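Local coordinates for N-acetyltransferase family protein (Bacillus anthracis, PDB 3LNB) that probably acetylates arylamine drugs such as sulfamethoxazole, taking the acetyl group from acetyl-coenzyme A, at residues G122-L127 and D136-I141; D129-P134 and H241-F246. The protein carries 1 engineered substitution. All coordinates share one frame; numbering follows the deposited sequence.

Contact 1 (G122-L127 and D136-I141); sequences GTVYDL and DGHVII. With COA (coenzyme A), chain B.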
loop_
_atom_site.group_PDB
_atom_site.type_symbol
_atom_site.label_atom_id
_atom_site.label_comp_id
_atom_site.label_asym_id
_atom_site.label_seq_id
_atom_site.Cartn_x
_atom_site.Cartn_y
_atom_site.Cartn_z
ATOM N N GLY A 122 -7.031 -1.686 9.564
ATOM C CA GLY A 122 -7.955 -2.428 8.730
ATOM C C GLY A 122 -7.595 -3.896 8.840
ATOM O O GLY A 122 -6.502 -4.241 9.286
ATOM N N THR A 123 -8.522 -4.757 8.444
ATOM C CA THR A 123 -8.321 -6.195 8.481
ATOM C C THR A 123 -8.710 -6.689 7.090
ATOM O O THR A 123 -9.847 -6.500 6.657
ATOM C CB THR A 123 -9.231 -6.858 9.547
ATOM O OG1 THR A 123 -8.981 -6.266 10.828
ATOM C CG2 THR A 123 -8.961 -8.355 9.629
ATOM N N VAL A 124 -7.761 -7.302 6.392
ATOM C CA VAL A 124 -8.000 -7.801 5.036
ATOM C C VAL A 124 -8.704 -9.160 5.038
ATOM O O VAL A 124 -8.554 -9.942 5.972
ATOM C CB VAL A 124 -6.658 -7.944 4.257
ATOM C CG1 VAL A 124 -6.916 -8.462 2.850
ATOM C CG2 VAL A 124 -5.937 -6.606 4.200
ATOM N N TYR A 125 -9.475 -9.436 3.989
ATOM C CA TYR A 125 -10.160 -10.717 3.884
ATOM C C TYR A 125 -9.413 -11.590 2.884
ATOM O O TYR A 125 -9.054 -11.132 1.796
ATOM C CB TYR A 125 -11.605 -10.538 3.414
ATOM C CG TYR A 125 -12.424 -11.807 3.524
ATOM C CD1 TYR A 125 -12.832 -12.287 4.769
ATOM C CD2 TYR A 125 -12.761 -12.546 2.389
ATOM C CE1 TYR A 125 -13.559 -13.472 4.889
ATOM C CE2 TYR A 125 -13.489 -13.738 2.494
ATOM C CZ TYR A 125 -13.884 -14.194 3.750
ATOM O OH TYR A 125 -14.601 -15.361 3.868
ATOM N N ASP A 126 -9.167 -12.841 3.258
ATOM C CA ASP A 126 -8.470 -13.779 2.380
ATOM C C ASP A 126 -9.519 -14.417 1.482
ATOM O O ASP A 126 -10.321 -15.239 1.932
ATOM C CB ASP A 126 -7.783 -14.865 3.197
ATOM C CG ASP A 126 -6.890 -15.747 2.354
ATOM O OD1 ASP A 126 -7.206 -15.969 1.163
ATOM O OD2 ASP A 126 -5.872 -16.225 2.893
ATOM N N LEU A 127 -9.501 -14.039 0.210
ATOM C CA LEU A 127 -10.467 -14.535 -0.759
ATOM C C LEU A 127 -10.328 -16.006 -1.137
ATOM O O LEU A 127 -11.331 -16.677 -1.410
ATOM C CB LEU A 127 -10.425 -13.664 -2.022
ATOM C CG LEU A 127 -9.112 -13.375 -2.775
ATOM C CD1 LEU A 127 -8.092 -12.749 -1.836
ATOM C CD2 LEU A 127 -8.564 -14.665 -3.392
ATOM N N ASP A 136 -6.300 -6.145 12.208
ATOM C CA ASP A 136 -5.529 -4.925 11.972
ATOM C C ASP A 136 -4.208 -5.129 11.249
ATOM O O ASP A 136 -3.202 -4.535 11.630
ATOM C CB ASP A 136 -5.250 -4.208 13.292
ATOM C CG ASP A 136 -6.506 -3.937 14.079
ATOM O OD1 ASP A 136 -7.570 -3.804 13.451
ATOM O OD2 ASP A 136 -6.421 -3.841 15.322
ATOM N N GLY A 137 -4.211 -5.966 10.216
ATOM C CA GLY A 137 -2.999 -6.217 9.457
ATOM C C GLY A 137 -2.872 -5.301 8.247
ATOM O O GLY A 137 -2.159 -5.606 7.289
ATOM N N HIS A 138 -3.581 -4.179 8.281
ATOM C CA HIS A 138 -3.530 -3.205 7.198
ATOM C C HIS A 138 -3.677 -1.829 7.820
ATOM O O HIS A 138 -4.314 -1.681 8.860
ATOM C CB HIS A 138 -4.654 -3.449 6.182
ATOM C CG HIS A 138 -4.582 -2.562 4.973
ATOM N ND1 HIS A 138 -3.393 -2.068 4.481
ATOM C CD2 HIS A 138 -5.547 -2.128 4.126
ATOM C CE1 HIS A 138 -3.626 -1.371 3.382
ATOM N NE2 HIS A 138 -4.925 -1.392 3.144
ATOM N N VAL A 139 -3.059 -0.838 7.190
ATOM C CA VAL A 139 -3.110 0.539 7.656
ATOM C C VAL A 139 -3.456 1.413 6.462
ATOM O O VAL A 139 -2.819 1.315 5.412
ATOM C CB VAL A 139 -1.746 0.997 8.230
ATOM C CG1 VAL A 139 -1.781 2.489 8.524
ATOM C CG2 VAL A 139 -1.411 0.205 9.496
ATOM N N ILE A 140 -4.475 2.250 6.619
ATOM C CA ILE A 140 -4.902 3.140 5.546
ATOM C C ILE A 140 -5.088 4.555 6.059
ATOM O O ILE A 140 -5.006 4.804 7.261
ATOM C CB ILE A 140 -6.223 2.670 4.909
ATOM C CG1 ILE A 140 -7.341 2.691 5.949
ATOM C CG2 ILE A 140 -6.051 1.266 4.333
ATOM C CD1 ILE A 140 -8.687 2.259 5.407
ATOM N N ILE A 141 -5.341 5.475 5.131
ATOM C CA ILE A 141 -5.534 6.882 5.451
ATOM C C ILE A 141 -6.960 7.340 5.180
ATOM O O ILE A 141 -7.556 6.974 4.169
ATOM C CB ILE A 141 -4.595 7.778 4.599
ATOM C CG1 ILE A 141 -3.134 7.522 4.972
ATOM C CG2 ILE A 141 -4.950 9.244 4.790
ATOM C CD1 ILE A 141 -2.148 8.121 3.985
HETATM N N1A COA B . 2.625 -12.399 1.382
HETATM C C2A COA B . 3.583 -13.084 0.784
HETATM N N3A COA B . 3.401 -13.650 -0.397
HETATM C C4A COA B . 2.223 -13.542 -1.026
HETATM C C5A COA B . 1.191 -12.834 -0.427
HETATM C C6A COA B . 1.420 -12.251 0.813
HETATM N N6A COA B . 0.467 -11.547 1.417
HETATM N N7A COA B . 0.151 -12.866 -1.255
HETATM C C8A COA B . 0.512 -13.561 -2.331
HETATM N N9A COA B . 1.773 -13.971 -2.201
HETATM C C1B COA B . 2.563 -14.676 -3.237
HETATM C C2B COA B . 1.943 -16.001 -3.679
HETATM O O2B COA B . 2.265 -17.029 -2.737
HETATM C C3B COA B . 2.684 -16.227 -4.996
HETATM O O3B COA B . 3.895 -16.956 -4.776
HETATM P P3B COA B . 4.413 -17.966 -5.919
HETATM O O7A COA B . 4.341 -17.369 -7.271
HETATM O O8A COA B . 5.910 -18.389 -5.508
HETATM O O9A COA B . 3.493 -19.278 -5.774
HETATM C C4B COA B . 2.996 -14.808 -5.479
HETATM O O4B COA B . 2.524 -13.917 -4.455
HETATM C C5B COA B . 2.257 -14.488 -6.777
HETATM O O5B COA B . 0.846 -14.556 -6.564
HETATM P P1A COA B . -0.151 -14.474 -7.822
HETATM O O1A COA B . -1.634 -14.354 -7.208
HETATM O O2A COA B . -0.005 -15.647 -8.712
HETATM O O3A COA B . 0.201 -13.099 -8.580
HETATM P P2A COA B . -0.309 -11.647 -8.108
HETATM O O4A COA B . -1.693 -11.400 -8.889
HETATM O O5A COA B . 0.701 -10.614 -8.434
HETATM O O6A COA B . -0.675 -11.718 -6.542
HETATM C CBP COA B . -0.115 -10.014 -4.857
HETATM C CCP COA B . 0.266 -11.336 -5.533
HETATM C CDP COA B . 0.042 -8.865 -5.854
HETATM C CEP COA B . 0.810 -9.782 -3.661
HETATM C CAP COA B . -1.562 -10.088 -4.364
HETATM O OAP COA B . -1.706 -11.200 -3.477
HETATM C C9P COA B . -1.964 -8.815 -3.615
HETATM O O9P COA B . -2.156 -7.758 -4.215
HETATM N N8P COA B . -2.090 -8.966 -2.298
HETATM C C7P COA B . -2.488 -7.874 -1.397
HETATM C C6P COA B . -1.644 -7.904 -0.120
HETATM C C5P COA B . -2.288 -7.067 0.988
HETATM O O5P COA B . -3.288 -7.474 1.575
HETATM N N4P COA B . -1.688 -5.913 1.270
HETATM C C3P COA B . -2.206 -5.010 2.308
HETATM C C2P COA B . -1.802 -5.486 3.704
HETATM S S1P COA B . -0.014 -5.318 4.062
HETATM O O HOH W 1 -5.223 -7.880 7.963
#
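Thr123 takes a bond from the backbone of Asp136 with its side chain: the amide N of Asp136 points almost straight at Thr123 OG1 (3.0 Å, 168° at the hydrogen). Asp136 has a left-handed backbone conformation, and its CA lies 2.9 Å from Gly122 O, a CA-H...O contact. Thr123 can receive the amide because OG1 stands beside its own backbone N, opposite the carbonyl carbon. The carboxylate of Asp136 has its partner outside the pair, in a salt bridge to Lys230. A single antiparallel hydrogen-bonded pair follows, Gly122 with His138. Gly122 N meets His138 O at 2.8 Å, coming from above the carbonyl plane, while the return bond from His138 N to Gly122 O is weak. One water accepts from Val124 N and, weakly, from Gly137 N, spanning the place where the two backbones part.

On the face carrying His138, the CG2 branch of Val124 rests against His138 CB (3.9 Å) and meets the imidazole obliquely. The same methyl lies 3.8 Å from O5P of coenzyme A. With CG anti to the backbone N (chi1 -175°), His138 sends its ring toward the pantetheine arm, whose C3P lies over one ring face. Gly137 O adds a further contact to the arm, 3.6 Å from C2P. Tyr219 packs edge-to-face with the imidazole, and Asp153 is hydrogen-bonded to NE2, fixing the ring's rotation next to Cys99. This joins a beta hairpin to the thiol end of the coenzyme pocket, with His138 placed as in the Cys-His-Asp catalytic triad of arylamine N-acetyltransferases.

Contact 2 (D129-P134 and H241-F246); sequences DNKWKP and HKESPF. With COA (coenzyme A), chain B.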
loop_
_atom_site.group_PDB
_atom_site.type_symbol
_atom_site.label_atom_id
_atom_site.label_comp_id
_atom_site.label_asym_id
_atom_site.label_seq_id
_atom_site.Cartn_x
_atom_site.Cartn_y
_atom_site.Cartn_z
ATOM N N ASP A 129 -8.996 -18.544 0.819
ATOM C CA ASP A 129 -9.343 -19.434 1.917
ATOM C C ASP A 129 -10.507 -18.992 2.778
ATOM O O ASP A 129 -10.690 -19.471 3.895
ATOM C CB ASP A 129 -8.092 -19.691 2.749
ATOM C CG ASP A 129 -7.120 -20.601 2.025
ATOM O OD1 ASP A 129 -7.430 -21.803 1.905
ATOM O OD2 ASP A 129 -6.073 -20.115 1.550
ATOM N N ASN A 130 -11.301 -18.079 2.236
ATOM C CA ASN A 130 -12.486 -17.578 2.916
ATOM C C ASN A 130 -12.302 -17.337 4.418
ATOM O O ASN A 130 -12.851 -18.066 5.245
ATOM C CB ASN A 130 -13.648 -18.558 2.696
ATOM C CG ASN A 130 -13.760 -19.025 1.248
ATOM O OD1 ASN A 130 -13.270 -20.101 0.886
ATOM N ND2 ASN A 130 -14.400 -18.214 0.413
ATOM N N LYS A 131 -11.534 -16.315 4.772
ATOM C CA LYS A 131 -11.314 -15.992 6.177
ATOM C C LYS A 131 -10.633 -14.646 6.305
ATOM O O LYS A 131 -10.075 -14.135 5.341
ATOM C CB LYS A 131 -10.447 -17.054 6.846
ATOM C CG LYS A 131 -9.068 -17.190 6.235
ATOM C CD LYS A 131 -8.266 -18.275 6.947
ATOM C CE LYS A 131 -6.892 -18.447 6.304
ATOM N NZ LYS A 131 -6.125 -17.165 6.328
ATOM N N TRP A 132 -10.689 -14.069 7.496
ATOM C CA TRP A 132 -10.048 -12.789 7.718
ATOM C C TRP A 132 -8.572 -13.012 8.020
ATOM O O TRP A 132 -8.206 -13.974 8.697
ATOM C CB TRP A 132 -10.691 -12.048 8.894
ATOM C CG TRP A 132 -12.116 -11.655 8.679
ATOM C CD1 TRP A 132 -13.228 -12.306 9.138
ATOM C CD2 TRP A 132 -12.588 -10.509 7.966
ATOM N NE1 TRP A 132 -14.364 -11.631 8.759
ATOM C CE2 TRP A 132 -14.000 -10.525 8.038
ATOM C CE3 TRP A 132 -11.953 -9.466 7.271
ATOM C CZ2 TRP A 132 -14.793 -9.539 7.441
ATOM C CZ3 TRP A 132 -12.741 -8.484 6.677
ATOM C CH2 TRP A 132 -14.147 -8.529 6.768
ATOM N N LYS A 133 -7.723 -12.144 7.482
ATOM C CA LYS A 133 -6.298 -12.222 7.767
ATOM C C LYS A 133 -6.220 -11.676 9.195
ATOM O O LYS A 133 -7.231 -11.227 9.738
ATOM C CB LYS A 133 -5.502 -11.333 6.806
ATOM C CG LYS A 133 -5.462 -11.810 5.352
ATOM C CD LYS A 133 -4.673 -13.117 5.184
ATOM C CE LYS A 133 -4.399 -13.405 3.703
ATOM N NZ LYS A 133 -3.773 -14.743 3.481
ATOM N N PRO A 134 -5.032 -11.698 9.821
ATOM C CA PRO A 134 -4.914 -11.189 11.193
ATOM C C PRO A 134 -5.521 -9.807 11.439
ATOM O O PRO A 134 -5.434 -8.918 10.589
ATOM C CB PRO A 134 -3.405 -11.207 11.436
ATOM C CG PRO A 134 -2.958 -12.383 10.620
ATOM C CD PRO A 134 -3.727 -12.175 9.330
ATOM N N HIS A 241 3.093 -12.994 13.850
ATOM C CA HIS A 241 1.869 -13.808 13.873
ATOM C C HIS A 241 2.025 -15.075 13.027
ATOM O O HIS A 241 2.516 -15.022 11.900
ATOM C CB HIS A 241 0.670 -12.993 13.374
ATOM C CG HIS A 241 -0.665 -13.590 13.714
ATOM N ND1 HIS A 241 -1.106 -14.787 13.189
ATOM C CD2 HIS A 241 -1.665 -13.138 14.511
ATOM C CE1 HIS A 241 -2.322 -15.045 13.642
ATOM N NE2 HIS A 241 -2.685 -14.058 14.447
ATOM N N LYS A 242 1.613 -16.211 13.582
ATOM C CA LYS A 242 1.711 -17.495 12.879
ATOM C C LYS A 242 0.918 -17.491 11.580
ATOM O O LYS A 242 1.268 -18.196 10.635
ATOM C CB LYS A 242 1.206 -18.629 13.773
ATOM C CG LYS A 242 2.012 -18.808 15.049
ATOM C CD LYS A 242 3.395 -19.371 14.755
ATOM C CE LYS A 242 3.309 -20.804 14.233
ATOM N NZ LYS A 242 2.798 -21.746 15.284
ATOM N N GLU A 243 -0.162 -16.716 11.535
ATOM C CA GLU A 243 -0.959 -16.648 10.320
ATOM C C GLU A 243 -0.635 -15.399 9.518
ATOM O O GLU A 243 -1.321 -15.090 8.541
ATOM C CB GLU A 243 -2.463 -16.677 10.619
ATOM C CG GLU A 243 -3.031 -18.051 10.962
ATOM C CD GLU A 243 -4.557 -18.095 10.835
ATOM O OE1 GLU A 243 -5.072 -18.265 9.705
ATOM O OE2 GLU A 243 -5.247 -17.946 11.869
ATOM N N SER A 244 0.396 -14.669 9.926
ATOM C CA SER A 244 0.771 -13.478 9.173
ATOM C C SER A 244 1.164 -13.932 7.781
ATOM O O SER A 244 1.970 -14.842 7.621
ATOM C CB SER A 244 1.958 -12.766 9.805
ATOM O OG SER A 244 2.551 -11.894 8.852
ATOM N N PRO A 245 0.599 -13.301 6.751
ATOM C CA PRO A 245 0.902 -13.657 5.367
ATOM C C PRO A 245 2.306 -13.204 4.962
ATOM O O PRO A 245 2.890 -13.729 4.017
ATOM C CB PRO A 245 -0.159 -12.889 4.571
ATOM C CG PRO A 245 -1.235 -12.581 5.573
ATOM C CD PRO A 245 -0.457 -12.277 6.812
ATOM N N PHE A 246 2.850 -12.243 5.700
ATOM C CA PHE A 246 4.138 -11.666 5.344
ATOM C C PHE A 246 5.430 -12.129 6.002
ATOM O O PHE A 246 6.465 -11.490 5.826
ATOM C CB PHE A 246 4.019 -10.146 5.452
ATOM C CG PHE A 246 2.832 -9.598 4.720
ATOM C CD1 PHE A 246 1.605 -9.455 5.365
ATOM C CD2 PHE A 246 2.922 -9.283 3.365
ATOM C CE1 PHE A 246 0.482 -9.010 4.679
ATOM C CE2 PHE A 246 1.804 -8.835 2.661
ATOM C CZ PHE A 246 0.578 -8.699 3.321
HETATM N N1A COA B . 2.625 -12.399 1.382
HETATM C C2A COA B . 3.583 -13.084 0.784
HETATM N N3A COA B . 3.401 -13.650 -0.397
HETATM C C4A COA B . 2.223 -13.542 -1.026
HETATM C C5A COA B . 1.191 -12.834 -0.427
HETATM C C6A COA B . 1.420 -12.251 0.813
HETATM N N6A COA B . 0.467 -11.547 1.417
HETATM N N7A COA B . 0.151 -12.866 -1.255
HETATM C C8A COA B . 0.512 -13.561 -2.331
HETATM N N9A COA B . 1.773 -13.971 -2.201
HETATM C C1B COA B . 2.563 -14.676 -3.237
HETATM C C2B COA B . 1.943 -16.001 -3.679
HETATM O O2B COA B . 2.265 -17.029 -2.737
HETATM C C3B COA B . 2.684 -16.227 -4.996
HETATM O O3B COA B . 3.895 -16.956 -4.776
HETATM P P3B COA B . 4.413 -17.966 -5.919
HETATM O O7A COA B . 4.341 -17.369 -7.271
HETATM O O8A COA B . 5.910 -18.389 -5.508
HETATM O O9A COA B . 3.493 -19.278 -5.774
HETATM C C4B COA B . 2.996 -14.808 -5.479
HETATM O O4B COA B . 2.524 -13.917 -4.455
HETATM C C5B COA B . 2.257 -14.488 -6.777
HETATM O O5B COA B . 0.846 -14.556 -6.564
HETATM P P1A COA B . -0.151 -14.474 -7.822
HETATM O O1A COA B . -1.634 -14.354 -7.208
HETATM O O2A COA B . -0.005 -15.647 -8.712
HETATM O O3A COA B . 0.201 -13.099 -8.580
HETATM P P2A COA B . -0.309 -11.647 -8.108
HETATM O O4A COA B . -1.693 -11.400 -8.889
HETATM O O5A COA B . 0.701 -10.614 -8.434
HETATM O O6A COA B . -0.675 -11.718 -6.542
HETATM C CBP COA B . -0.115 -10.014 -4.857
HETATM C CCP COA B . 0.266 -11.336 -5.533
HETATM C CDP COA B . 0.042 -8.865 -5.854
HETATM C CEP COA B . 0.810 -9.782 -3.661
HETATM C CAP COA B . -1.562 -10.088 -4.364
HETATM O OAP COA B . -1.706 -11.200 -3.477
HETATM C C9P COA B . -1.964 -8.815 -3.615
HETATM O O9P COA B . -2.156 -7.758 -4.215
HETATM N N8P COA B . -2.090 -8.966 -2.298
HETATM C C7P COA B . -2.488 -7.874 -1.397
HETATM C C6P COA B . -1.644 -7.904 -0.120
HETATM C C5P COA B . -2.288 -7.067 0.988
HETATM O O5P COA B . -3.288 -7.474 1.575
HETATM N N4P COA B . -1.688 -5.913 1.270
HETATM C C3P COA B . -2.206 -5.010 2.308
HETATM C C2P COA B . -1.802 -5.486 3.704
HETATM S S1P COA B . -0.014 -5.318 4.062
#
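Pro134 passes Ser244 with their CA atoms 6.5 Å apart and no hydrogen bond joining the two backbones, where 241-246 leaves helix 228-240 through a type I turn closed by Ser244 N on His241 O. Pro134 lays its CG over the centre of the His241 imidazole, 3.9 Å from the centroid and 6° off the normal, a CH-pi contact. That ring is held in place at its edge: Glu243 N donates to ND1 in the ring plane (2.7 Å), so a neutral imidazole would probably carry its proton on NE2. Beside this, Pro134 CD packs on CD of Pro245 in an apolar contact.

Lys133 crosses Pro245 with its aliphatic chain, CD lying 3.5 Å from Pro245 CG; a bend at chi2 (-67°) turns the chain that way, and its NZ goes on to a salt bridge with Asp126. Nearer the surface, Lys131 NZ and Glu243 OE1 form a long salt bridge of 3.7 Å. Ser244 OG accepts from Phe246 N, an ST turn, and is also bonded to Ile238 O of the preceding helix.

The coenzyme packs against Pro245 and Phe246. Pro245 CB sits over one face of the Phe246 ring, offset toward its rim, and Pro245 O comes within 3.0 Å of adenine N1A. Phe246 meets N6A obliquely, CE2 to N6A 3.3 Å, while its CZ is 3.5 Å from the coenzyme sulfur. The loop thus forms part of the coenzyme A pocket, reaching both the adenine and the thiol of a folded-back cofactor.

In the fold
From the N terminus, strand 116-126 supplies 122-127, a short turn leads into 129-134, and the chain continues along strand 131-145 through 136-141. Contact 1 closes this hairpin locally. Contact 2 closes a loop of more than a hundred residues, bringing the segment after helix 228-240 back to the hairpin's second arm. Their segments alternate along the chain, so the two closures cross. They meet directly through the probable backbone hydrogen bond from Lys133 N to Val124 O (2.8 Å), with centres about 10 Å apart. Together they tie the eight-stranded sheet to the loop before strand 252-256, with coenzyme A touching both.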